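Local coordinates for protein pilotin OutS (Dickeya dadantii, PDB 3UTK) that is the outer-membrane lipoprotein pilotin of a type II secretion system, interacts with the secretin OutD and is required for export of pectate lyases and cellulases, at residues 55-58 with 62-65; 71-76 with 92-97; 75-80 with 85-90. All coordinates share one frame; numbering follows the deposited sequence.

Contact 1: residues 55-58 with 62-65; sequences KYLR and ERSD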
ATOM      1  N   LYS A  55       2.615  -1.008   4.622  1.00 15.16           N
ATOM      2  CA  LYS A  55       2.752  -0.744   6.057  1.00 14.15           C
ATOM      3  C   LYS A  55       2.788  -2.068   6.830  1.00 17.24           C
ATOM      4  O   LYS A  55       3.526  -2.211   7.799  1.00 19.44           O
ATOM      5  CB  LYS A  55       1.623   0.160   6.572  1.00 17.85           C
ATOM      6  CG  LYS A  55       1.736   0.499   8.059  1.00 20.60           C
ATOM      7  CD  LYS A  55       0.696   1.513   8.516  1.00 23.98           C
ATOM      8  CE  LYS A  55       0.924   1.895   9.975  1.00 27.98           C
ATOM      9  NZ  LYS A  55       0.164   3.117  10.360  1.00 31.64           N
ATOM     10  N   TYR A  56       1.977  -3.030   6.406  1.00 16.11           N
ATOM     11  CA  TYR A  56       1.988  -4.353   7.029  1.00 15.84           C
ATOM     12  C   TYR A  56       3.390  -4.977   6.956  1.00 15.73           C
ATOM     13  O   TYR A  56       3.882  -5.557   7.923  1.00 17.95           O
ATOM     14  CB  TYR A  56       0.927  -5.270   6.390  1.00 15.62           C
ATOM     15  CG  TYR A  56       0.741  -6.588   7.106  1.00 17.90           C
ATOM     16  CD1 TYR A  56       1.629  -7.641   6.910  1.00 17.08           C
ATOM     17  CD2 TYR A  56      -0.335  -6.786   7.963  1.00 18.25           C
ATOM     18  CE1 TYR A  56       1.456  -8.848   7.569  1.00 18.84           C
ATOM     19  CE2 TYR A  56      -0.512  -7.990   8.623  1.00 17.09           C
ATOM     20  CZ  TYR A  56       0.381  -9.012   8.424  1.00 17.77           C
ATOM     21  OH  TYR A  56       0.203 -10.204   9.091  1.00 19.46           O
ATOM     22  N   LEU A  57       4.057  -4.826   5.820  1.00 16.57           N
ATOM     23  CA  LEU A  57       5.393  -5.388   5.691  1.00 15.08           C
ATOM     24  C   LEU A  57       6.352  -4.674   6.641  1.00 15.45           C
ATOM     25  O   LEU A  57       7.134  -5.314   7.335  1.00 16.73           O
ATOM     26  CB  LEU A  57       5.912  -5.295   4.254  1.00 15.42           C
ATOM     27  CG  LEU A  57       5.344  -6.281   3.226  1.00 16.42           C
ATOM     28  CD1 LEU A  57       5.838  -5.966   1.802  1.00 20.18           C
ATOM     29  CD2 LEU A  57       5.699  -7.727   3.587  1.00 18.60           C
ATOM     30  N   ARG A  58       6.289  -3.348   6.671  1.00 14.98           N
ATOM     31  CA  ARG A  58       7.221  -2.600   7.510  1.00 13.48           C
ATOM     32  C   ARG A  58       7.015  -2.923   8.988  1.00 18.78           C
ATOM     33  O   ARG A  58       7.974  -3.178   9.715  1.00 20.67           O
ATOM     34  CB  ARG A  58       7.091  -1.083   7.284  1.00 14.73           C
ATOM     35  CG  ARG A  58       8.199  -0.263   7.964  1.00 17.92           C
ATOM     36  CD  ARG A  58       7.922   1.233   7.878  1.00 19.72           C
ATOM     37  NE  ARG A  58       6.836   1.620   8.769  1.00 21.71           N
ATOM     38  CZ  ARG A  58       5.749   2.286   8.395  1.00 22.61           C
ATOM     39  NH1 ARG A  58       5.592   2.655   7.130  1.00 23.41           N
ATOM     40  NH2 ARG A  58       4.814   2.578   9.293  1.00 21.81           N
ATOM     41  N   GLU A  62       8.771  -6.719   9.843  1.00 16.39           N
ATOM     42  CA  GLU A  62      10.083  -6.134  10.139  1.00 18.02           C
ATOM     43  C   GLU A  62      10.841  -5.726   8.882  1.00 18.98           C
ATOM     44  O   GLU A  62      12.068  -5.787   8.860  1.00 18.66           O
ATOM     45  CB  GLU A  62      10.956  -7.111  10.935  1.00 19.30           C
ATOM     46  CG  GLU A  62      10.268  -7.744  12.118  1.00 26.68           C
ATOM     47  CD  GLU A  62       9.883  -6.731  13.157  1.00 36.81           C
ATOM     48  OE1 GLU A  62      10.377  -5.588  13.071  1.00 39.75           O
ATOM     49  OE2 GLU A  62       9.089  -7.076  14.057  1.00 40.66           O
ATOM     50  N   ARG A  63      10.113  -5.341   7.836  1.00 15.96           N
ATOM     51  CA  ARG A  63      10.747  -4.810   6.628  1.00 17.68           C
ATOM     52  C   ARG A  63      11.178  -3.368   6.883  1.00 20.55           C
ATOM     53  O   ARG A  63      10.571  -2.406   6.392  1.00 20.87           O
ATOM     54  CB  ARG A  63       9.814  -4.914   5.411  1.00 17.28           C
ATOM     55  CG  ARG A  63       9.613  -6.325   4.870  1.00 18.66           C
ATOM     56  CD  ARG A  63      10.883  -6.895   4.198  1.00 18.50           C
ATOM     57  NE  ARG A  63      11.428  -6.060   3.118  1.00 19.82           N
ATOM     58  CZ  ARG A  63      11.152  -6.210   1.824  1.00 18.35           C
ATOM     59  NH1 ARG A  63      10.303  -7.150   1.421  1.00 18.20           N
ATOM     60  NH2 ARG A  63      11.709  -5.405   0.922  1.00 20.83           N
ATOM     61  N   SER A  64      12.223  -3.226   7.687  1.00 21.42           N
ATOM     62  CA  SER A  64      12.680  -1.913   8.106  1.00 24.41           C
ATOM     63  C   SER A  64      13.424  -1.157   7.012  1.00 26.36           C
ATOM     64  O   SER A  64      13.869  -0.029   7.237  1.00 28.67           O
ATOM     65  CB  SER A  64      13.556  -2.040   9.341  1.00 24.02           C
ATOM     66  OG  SER A  64      14.697  -2.822   9.052  1.00 30.96           O
ATOM     67  N   ASP A  65      13.559  -1.781   5.842  1.00 22.05           N
ATOM     68  CA  ASP A  65      14.109  -1.107   4.667  1.00 21.56           C
ATOM     69  C   ASP A  65      13.054  -0.231   3.998  1.00 21.63           C
ATOM     70  O   ASP A  65      13.367   0.596   3.142  1.00 24.82           O
ATOM     71  CB  ASP A  65      14.699  -2.115   3.663  1.00 19.72           C
ATOM     72  CG  ASP A  65      13.708  -3.211   3.258  1.00 20.80           C
ATOM     73  OD1 ASP A  65      13.012  -3.777   4.138  1.00 20.66           O
ATOM     74  OD2 ASP A  65      13.642  -3.513   2.048  1.00 22.84           O
TER

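Contact 2: residues 71-76 with 92-97; sequences TILKTA and SLPQLS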
ATOM      1  N   THR A  71       5.815   8.471   2.746  1.00 25.23           N
ATOM      2  CA  THR A  71       6.565   8.089   1.553  1.00 25.28           C
ATOM      3  C   THR A  71       5.848   6.986   0.784  1.00 23.46           C
ATOM      4  O   THR A  71       5.795   7.016  -0.447  1.00 23.42           O
ATOM      5  CB  THR A  71       7.993   7.622   1.896  1.00 26.59           C
ATOM      6  OG1 THR A  71       8.680   8.657   2.609  1.00 31.39           O
ATOM      7  CG2 THR A  71       8.771   7.285   0.627  1.00 21.86           C
ATOM      8  N   ILE A  72       5.314   6.003   1.511  1.00 21.99           N
ATOM      9  CA  ILE A  72       4.512   4.957   0.891  1.00 23.52           C
ATOM     10  C   ILE A  72       3.326   5.569   0.142  1.00 23.54           C
ATOM     11  O   ILE A  72       3.041   5.193  -0.997  1.00 22.02           O
ATOM     12  CB  ILE A  72       4.014   3.928   1.932  1.00 23.10           C
ATOM     13  CG1 ILE A  72       5.197   3.191   2.569  1.00 23.01           C
ATOM     14  CG2 ILE A  72       3.063   2.930   1.287  1.00 21.74           C
ATOM     15  CD1 ILE A  72       4.797   2.227   3.706  1.00 23.92           C
ATOM     16  N   LEU A  73       2.641   6.515   0.780  1.00 24.54           N
ATOM     17  CA  LEU A  73       1.525   7.206   0.146  1.00 26.11           C
ATOM     18  C   LEU A  73       1.946   7.942  -1.125  1.00 27.45           C
ATOM     19  O   LEU A  73       1.257   7.891  -2.150  1.00 25.92           O
ATOM     20  CB  LEU A  73       0.897   8.209   1.113  1.00 30.11           C
ATOM     21  CG  LEU A  73      -0.561   8.507   0.796  1.00 39.02           C
ATOM     22  CD1 LEU A  73      -1.404   7.353   1.332  1.00 37.45           C
ATOM     23  CD2 LEU A  73      -1.000   9.836   1.404  1.00 43.47           C
ATOM     24  N   LYS A  74       3.072   8.641  -1.045  1.00 26.90           N
ATOM     25  CA  LYS A  74       3.570   9.398  -2.180  1.00 26.32           C
ATOM     26  C   LYS A  74       3.874   8.449  -3.332  1.00 26.13           C
ATOM     27  O   LYS A  74       3.702   8.803  -4.499  1.00 26.35           O
ATOM     28  CB  LYS A  74       4.824  10.179  -1.783  1.00 28.50           C
ATOM     29  CG  LYS A  74       5.368  11.087  -2.865  1.00 35.09           C
ATOM     30  CD  LYS A  74       6.715  11.657  -2.473  1.00 42.31           C
ATOM     31  CE  LYS A  74       6.634  12.450  -1.178  1.00 48.53           C
ATOM     32  NZ  LYS A  74       7.870  13.276  -0.983  1.00 52.72           N
ATOM     33  N   THR A  75       4.321   7.238  -3.002  1.00 23.68           N
ATOM     34  CA  THR A  75       4.618   6.238  -4.021  1.00 23.00           C
ATOM     35  C   THR A  75       3.347   5.781  -4.730  1.00 24.48           C
ATOM     36  O   THR A  75       3.330   5.620  -5.952  1.00 23.34           O
ATOM     37  CB  THR A  75       5.323   5.014  -3.422  1.00 23.04           C
ATOM     38  OG1 THR A  75       6.534   5.433  -2.778  1.00 25.84           O
ATOM     39  CG2 THR A  75       5.657   4.014  -4.512  1.00 21.73           C
ATOM     40  N   ALA A  76       2.278   5.588  -3.964  1.00 24.65           N
ATOM     41  CA  ALA A  76       1.005   5.184  -4.545  1.00 23.43           C
ATOM     42  C   ALA A  76       0.472   6.285  -5.459  1.00 25.86           C
ATOM     43  O   ALA A  76      -0.046   6.015  -6.543  1.00 25.38           O
ATOM     44  CB  ALA A  76      -0.019   4.844  -3.437  1.00 23.75           C
ATOM     45  N   SER A  92      -9.869  10.460  -0.200  1.00 59.11           N
ATOM     46  CA  SER A  92     -10.058   9.421   0.802  1.00 55.60           C
ATOM     47  C   SER A  92      -8.976   8.340   0.773  1.00 51.45           C
ATOM     48  O   SER A  92      -9.275   7.168   1.014  1.00 55.08           O
ATOM     49  CB  SER A  92     -11.426   8.765   0.614  1.00 59.17           C
ATOM     50  OG  SER A  92     -11.526   8.174  -0.672  1.00 60.16           O
ATOM     51  N   LEU A  93      -7.724   8.722   0.519  1.00 48.31           N
ATOM     52  CA  LEU A  93      -6.646   7.722   0.396  1.00 45.01           C
ATOM     53  C   LEU A  93      -5.897   7.364   1.695  1.00 45.69           C
ATOM     54  O   LEU A  93      -5.742   6.185   2.013  1.00 45.60           O
ATOM     55  CB  LEU A  93      -5.640   8.102  -0.712  1.00 44.12           C
ATOM     56  CG  LEU A  93      -4.498   7.089  -0.920  1.00 44.76           C
ATOM     57  CD1 LEU A  93      -5.034   5.696  -1.229  1.00 43.84           C
ATOM     58  CD2 LEU A  93      -3.513   7.536  -2.009  1.00 43.67           C
ATOM     59  N   PRO A  94      -5.413   8.373   2.442  1.00 44.99           N
ATOM     60  CA  PRO A  94      -4.643   8.049   3.656  1.00 44.66           C
ATOM     61  C   PRO A  94      -5.444   7.349   4.765  1.00 42.83           C
ATOM     62  O   PRO A  94      -4.970   6.362   5.331  1.00 44.29           O
ATOM     63  CB  PRO A  94      -4.162   9.418   4.143  1.00 44.78           C
ATOM     64  CG  PRO A  94      -4.223  10.308   2.918  1.00 45.89           C
ATOM     65  CD  PRO A  94      -5.410   9.819   2.150  1.00 47.76           C
ATOM     66  N   GLN A  95      -6.625   7.864   5.096  1.00 45.56           N
ATOM     67  CA  GLN A  95      -7.457   7.207   6.097  1.00 46.00           C
ATOM     68  C   GLN A  95      -7.881   5.812   5.644  1.00 44.62           C
ATOM     69  O   GLN A  95      -7.903   4.871   6.443  1.00 43.03           O
ATOM     70  CB  GLN A  95      -8.694   8.037   6.427  1.00 47.35           C
ATOM     71  CG  GLN A  95      -9.566   7.392   7.498  1.00 51.71           C
ATOM     72  CD  GLN A  95      -8.795   7.114   8.778  1.00 56.86           C
ATOM     73  OE1 GLN A  95      -8.036   7.958   9.255  1.00 59.50           O
ATOM     74  NE2 GLN A  95      -8.978   5.925   9.334  1.00 58.40           N
ATOM     75  N   LEU A  96      -8.224   5.679   4.367  1.00 42.39           N
ATOM     76  CA  LEU A  96      -8.647   4.384   3.852  1.00 40.70           C
ATOM     77  C   LEU A  96      -7.513   3.378   3.993  1.00 37.25           C
ATOM     78  O   LEU A  96      -7.738   2.217   4.340  1.00 37.48           O
ATOM     79  CB  LEU A  96      -9.084   4.479   2.389  1.00 43.51           C
ATOM     80  CG  LEU A  96      -9.448   3.116   1.789  1.00 47.12           C
ATOM     81  CD1 LEU A  96     -10.589   2.465   2.576  1.00 46.83           C
ATOM     82  CD2 LEU A  96      -9.803   3.225   0.320  1.00 47.79           C
ATOM     83  N   SER A  97      -6.294   3.838   3.733  1.00 36.01           N
ATOM     84  CA  SER A  97      -5.107   2.994   3.822  1.00 34.54           C
ATOM     85  C   SER A  97      -4.922   2.446   5.232  1.00 33.86           C
ATOM     86  O   SER A  97      -4.648   1.257   5.420  1.00 33.19           O
ATOM     87  CB  SER A  97      -3.861   3.788   3.422  1.00 34.09           C
ATOM     88  OG  SER A  97      -3.910   4.181   2.065  1.00 36.15           O
TER

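Contact 3: residues 75-80 with 85-90; sequences TAVNVA and WDTGRY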
ATOM      1  N   THR A  75       4.321   7.238  -3.002  1.00 23.68           N
ATOM      2  CA  THR A  75       4.618   6.238  -4.021  1.00 23.00           C
ATOM      3  C   THR A  75       3.347   5.781  -4.730  1.00 24.48           C
ATOM      4  O   THR A  75       3.330   5.620  -5.952  1.00 23.34           O
ATOM      5  CB  THR A  75       5.323   5.014  -3.422  1.00 23.04           C
ATOM      6  OG1 THR A  75       6.534   5.433  -2.778  1.00 25.84           O
ATOM      7  CG2 THR A  75       5.657   4.014  -4.512  1.00 21.73           C
ATOM      8  N   ALA A  76       2.278   5.588  -3.964  1.00 24.65           N
ATOM      9  CA  ALA A  76       1.005   5.184  -4.545  1.00 23.43           C
ATOM     10  C   ALA A  76       0.472   6.285  -5.459  1.00 25.86           C
ATOM     11  O   ALA A  76      -0.046   6.015  -6.543  1.00 25.38           O
ATOM     12  CB  ALA A  76      -0.019   4.844  -3.437  1.00 23.75           C
ATOM     13  N   VAL A  77       0.601   7.531  -5.019  1.00 27.65           N
ATOM     14  CA  VAL A  77       0.163   8.649  -5.844  1.00 27.92           C
ATOM     15  C   VAL A  77       0.966   8.693  -7.147  1.00 27.04           C
ATOM     16  O   VAL A  77       0.396   8.890  -8.218  1.00 26.97           O
ATOM     17  CB  VAL A  77       0.225   9.991  -5.087  1.00 30.23           C
ATOM     18  CG1 VAL A  77      -0.033  11.149  -6.025  1.00 31.16           C
ATOM     19  CG2 VAL A  77      -0.784   9.996  -3.934  1.00 32.80           C
ATOM     20  N   ASN A  78       2.279   8.472  -7.062  1.00 26.84           N
ATOM     21  CA  ASN A  78       3.131   8.482  -8.254  1.00 28.04           C
ATOM     22  C   ASN A  78       2.764   7.392  -9.251  1.00 25.78           C
ATOM     23  O   ASN A  78       2.724   7.628 -10.459  1.00 25.59           O
ATOM     24  CB  ASN A  78       4.608   8.375  -7.876  1.00 32.75           C
ATOM     25  CG  ASN A  78       5.184   9.696  -7.397  1.00 40.32           C
ATOM     26  OD1 ASN A  78       4.486  10.709  -7.355  1.00 42.17           O
ATOM     27  ND2 ASN A  78       6.459   9.689  -7.023  1.00 44.26           N
ATOM     28  N   VAL A  79       2.514   6.190  -8.746  1.00 24.91           N
ATOM     29  CA  VAL A  79       2.026   5.109  -9.594  1.00 27.88           C
ATOM     30  C   VAL A  79       0.720   5.518 -10.285  1.00 26.92           C
ATOM     31  O   VAL A  79       0.545   5.286 -11.480  1.00 27.16           O
ATOM     32  CB  VAL A  79       1.830   3.813  -8.784  1.00 31.07           C
ATOM     33  CG1 VAL A  79       1.043   2.785  -9.592  1.00 33.09           C
ATOM     34  CG2 VAL A  79       3.183   3.258  -8.363  1.00 31.92           C
ATOM     35  N   ALA A  80      -0.186   6.144  -9.536  1.00 27.27           N
ATOM     36  CA  ALA A  80      -1.440   6.628 -10.104  1.00 27.74           C
ATOM     37  C   ALA A  80      -1.196   7.613 -11.250  1.00 26.19           C
ATOM     38  O   ALA A  80      -1.840   7.536 -12.295  1.00 27.90           O
ATOM     39  CB  ALA A  80      -2.313   7.269  -9.017  1.00 27.45           C
ATOM     40  N   TRP A  85      -4.091   8.296 -14.095  1.00 37.33           N
ATOM     41  CA  TRP A  85      -5.282   8.472 -13.273  1.00 37.95           C
ATOM     42  C   TRP A  85      -5.399   9.888 -12.715  1.00 38.04           C
ATOM     43  O   TRP A  85      -4.401  10.596 -12.575  1.00 37.02           O
ATOM     44  CB  TRP A  85      -5.283   7.458 -12.131  1.00 37.93           C
ATOM     45  CG  TRP A  85      -5.481   6.038 -12.582  1.00 40.59           C
ATOM     46  CD1 TRP A  85      -5.790   5.609 -13.842  1.00 41.44           C
ATOM     47  CD2 TRP A  85      -5.388   4.862 -11.771  1.00 41.03           C
ATOM     48  NE1 TRP A  85      -5.896   4.239 -13.863  1.00 41.80           N
ATOM     49  CE2 TRP A  85      -5.652   3.754 -12.602  1.00 41.36           C
ATOM     50  CE3 TRP A  85      -5.105   4.635 -10.419  1.00 41.42           C
ATOM     51  CZ2 TRP A  85      -5.647   2.443 -12.130  1.00 40.45           C
ATOM     52  CZ3 TRP A  85      -5.098   3.332  -9.951  1.00 41.95           C
ATOM     53  CH2 TRP A  85      -5.367   2.253 -10.804  1.00 41.45           C
ATOM     54  N   ASP A  86      -6.627  10.292 -12.398  1.00 38.17           N
ATOM     55  CA  ASP A  86      -6.885  11.604 -11.810  1.00 40.42           C
ATOM     56  C   ASP A  86      -6.658  11.587 -10.299  1.00 40.35           C
ATOM     57  O   ASP A  86      -7.468  11.048  -9.544  1.00 40.75           O
ATOM     58  CB  ASP A  86      -8.309  12.066 -12.131  1.00 45.21           C
ATOM     59  CG  ASP A  86      -8.593  13.467 -11.628  1.00 49.19           C
ATOM     60  OD1 ASP A  86      -7.636  14.147 -11.202  1.00 50.37           O
ATOM     61  OD2 ASP A  86      -9.769  13.895 -11.671  1.00 51.21           O
ATOM     62  N   THR A  87      -5.553  12.186  -9.867  1.00 38.70           N
ATOM     63  CA  THR A  87      -5.164  12.164  -8.463  1.00 42.07           C
ATOM     64  C   THR A  87      -5.813  13.307  -7.690  1.00 45.53           C
ATOM     65  O   THR A  87      -5.468  13.582  -6.539  1.00 45.72           O
ATOM     66  CB  THR A  87      -3.631  12.191  -8.301  1.00 44.17           C
ATOM     67  OG1 THR A  87      -3.055  11.131  -9.075  1.00 44.67           O
ATOM     68  CG2 THR A  87      -3.239  11.993  -6.845  1.00 46.02           C
ATOM     69  N   GLY A  88      -6.760  13.975  -8.338  1.00 46.56           N
ATOM     70  CA  GLY A  88      -7.550  14.990  -7.674  1.00 50.54           C
ATOM     71  C   GLY A  88      -8.678  14.360  -6.882  1.00 55.08           C
ATOM     72  O   GLY A  88      -9.104  14.905  -5.866  1.00 56.95           O
ATOM     73  N   ARG A  89      -9.148  13.201  -7.342  1.00 56.23           N
ATOM     74  CA  ARG A  89     -10.313  12.544  -6.749  1.00 57.57           C
ATOM     75  C   ARG A  89      -9.935  11.592  -5.622  1.00 55.34           C
ATOM     76  O   ARG A  89     -10.748  10.770  -5.203  1.00 53.82           O
ATOM     77  CB  ARG A  89     -11.112  11.783  -7.817  1.00 60.41           C
ATOM     78  CG  ARG A  89     -11.784  12.673  -8.866  1.00 62.37           C
ATOM     79  CD  ARG A  89     -12.720  11.870  -9.770  1.00 63.43           C
ATOM     80  NE  ARG A  89     -13.838  11.290  -9.026  1.00 64.18           N
ATOM     81  CZ  ARG A  89     -14.735  10.455  -9.545  1.00 64.17           C
ATOM     82  NH1 ARG A  89     -14.652  10.090 -10.817  1.00 64.13           N
ATOM     83  NH2 ARG A  89     -15.715   9.980  -8.787  1.00 63.76           N
ATOM     84  N   TYR A  90      -8.711  11.723  -5.120  1.00 54.40           N
ATOM     85  CA  TYR A  90      -8.145  10.743  -4.197  1.00 50.40           C
ATOM     86  C   TYR A  90      -8.285  11.087  -2.711  1.00 50.83           C
ATOM     87  O   TYR A  90      -7.734  10.387  -1.865  1.00 52.93           O
ATOM     88  CB  TYR A  90      -6.673  10.484  -4.537  1.00 44.52           C
ATOM     89  CG  TYR A  90      -6.478   9.619  -5.755  1.00 43.63           C
ATOM     90  CD1 TYR A  90      -7.566   9.151  -6.482  1.00 45.67           C
ATOM     91  CD2 TYR A  90      -5.205   9.251  -6.171  1.00 37.68           C
ATOM     92  CE1 TYR A  90      -7.387   8.356  -7.603  1.00 45.51           C
ATOM     93  CE2 TYR A  90      -5.021   8.455  -7.281  1.00 39.80           C
ATOM     94  CZ  TYR A  90      -6.113   8.009  -7.992  1.00 44.08           C
ATOM     95  OH  TYR A  90      -5.925   7.216  -9.099  1.00 49.59           O
TER

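Contact 1: residues 55-58 with 62-65
Leu-57 and Arg-63 make the central link, a backbone hydrogen bond from Arg-63 N to Leu-57 O of 3.0 Å with an N-H...O angle of 161°. The donor is tilted from the carbonyl plane of Leu-57. The amide of Glu-62 comes close to this oxygen, but its angle is too poor for a bond. The aliphatic stem of Arg-63 lies alongside: its CB is 3.3 Å from Leu-57 O and its CG 3.9 Å from Leu-57 CB. In return, Arg-58 CA makes a CA-H...O contact with Arg-63 O at 3.5 Å, and Arg-58 CG passes 3.6 Å from the same oxygen.

Further out, the bends of the Arg-63 chain at chi2 and chi3 turn its guanidinium away from the helix and onto Asp-65. The grip is a side-on salt bridge: Arg-63 NE meets Asp-65 OD1 at 3.0 Å and Arg-63 NH2 Asp-65 OD2 at 2.9 Å, both in the guanidinium plane and on syn lone pairs. Arg-63 NH1 takes a second partner, Asn-119, while Arg-58 NH2 forms a salt bridge with Asp-69 and its NH1 a hydrogen bond with Pro-67 O. Leu-57 packs on Phe-118, Asn-119 and Leu-126, so the exit of helix 40-60 is seated on the last two helices, close to the disulfide of Cys-61 with Cys-115. A weak bond runs from Ser-64 N to Glu-62 O. Directly after Glu-62, whose positive phi (53°) puts it in the left-handed helical conformation, an inverse gamma turn centred on Arg-63 takes the chain from helix 40-60 into the loop before helix 69-82.

Contact 2: residues 71-76 with 92-97
The ring of Pro-94 is met by Leu-73 at its CG corner: Leu-73 CD2 comes within 3.6 Å of Pro-94 CG, and the two side chains cross at about a right angle. The other methyl of Leu-73 serves a different partner. Leu-73 CD1 lies 3.8 Å from Leu-93 CG and 4.0 Å from Leu-93 CD2, the two leucines running alongside each other in opposite directions. The fork of Leu-73 therefore straddles the consecutive residues Leu-93 and Pro-94. Leu-73 CG stands anti to the backbone N (chi1 -155°), which carries the branch out from helix 69-82 toward the 92-97 segment. The nearest CA atoms, those of Leu-73 and Pro-94, are 7.1 Å apart, and no hydrogen bond crosses between the segments, so the contact rests on apolar side chains.

Both helices belong to a fold of nested, mutually perpendicular alpha-helical hairpins, and Leu-73 joins the N-terminal half of helix 69-82 to the N-terminal region of helix 94-106. Leu-73 CD1 also comes 4.1 Å from Ser-97 OG, a hydroxyl already committed: it donates to Leu-93 O at 2.7 Å from above the carbonyl plane, 36° out of it. Ser-97 N reaches that oxygen from the opposite face of the plane, so Leu-93 O accepts two bonds, and the one from Ser-97 OG holds the hydroxyl beside Leu-73 CD1. A matching pair occurs on the partner helix, where Thr-75 N and Thr-75 OG1 approach Thr-71 O from opposite faces, the hydroxyl at 2.9 Å. Helix 40-60 supports both segments, Val-51 touching Ile-72 as well as Ser-97, while Phe-125 of helix 123-131 covers Thr-75 and Ala-76.

Contact 3: residues 75-80 with 85-90
Near the C-terminal end of helix 69-82 the loop turns back on the helix, and Ala-80 becomes the meeting point for Trp-85, Thr-87 and Tyr-90. Trp-85 N donates to Ala-80 O over 3.0 Å with an N-H...O angle of 156°, while Trp-85 CE3 lies 4.1 Å from Ala-80 CB. Ala-80 CB also sits at the edge of the Tyr-90 ring, near its plane, 3.4 Å from Tyr-90 CE2. One face of the ring is occupied toward its rim by Asp-86 O, 3.3 Å above the plane, and by Thr-87 CA. Tyr-90 OH bonds Gln-43 of helix 40-60, which ties the loop to that helix.

The loop shape comes from a type I beta turn from Asp-86 to Arg-89 together with an Asx turn, in which Gly-88 N bonds Asp-86 OD1 at 3.0 Å from above the carboxylate plane. Thr-87 CG2, anti to its own backbone N, presses on Val-77 CG1 at 3.4 Å, tighter than usual for two methyls. Thr-87 OG1 faces Ala-80 CB at 3.9 Å and is buried with no hydrogen-bonding partner in the model.

How the contacts relate
From the N terminus, contact 1 comes first and closes the short loop at the exit of helix 40-60, complete before the chain enters helix 69-82. Contacts 2 and 3 both start from helix 69-82 and share Thr-75 and Ala-76. Contact 3 closes the turn after that helix, and contact 2 spans it by bringing helix 94-106 back against the same helix, so the loop closed by contact 3 (81-84) falls inside the longer span between the segments of contact 2 (77-91). They touch where Leu-93 CD2 is 4.1 Å from Val-77 CG2. Contact 1 reaches contact 2 through Arg-58 NH1 and Ile-72 CD1, 3.5 Å apart; contacts 1 and 3 lie on opposite sides of the chain's centre.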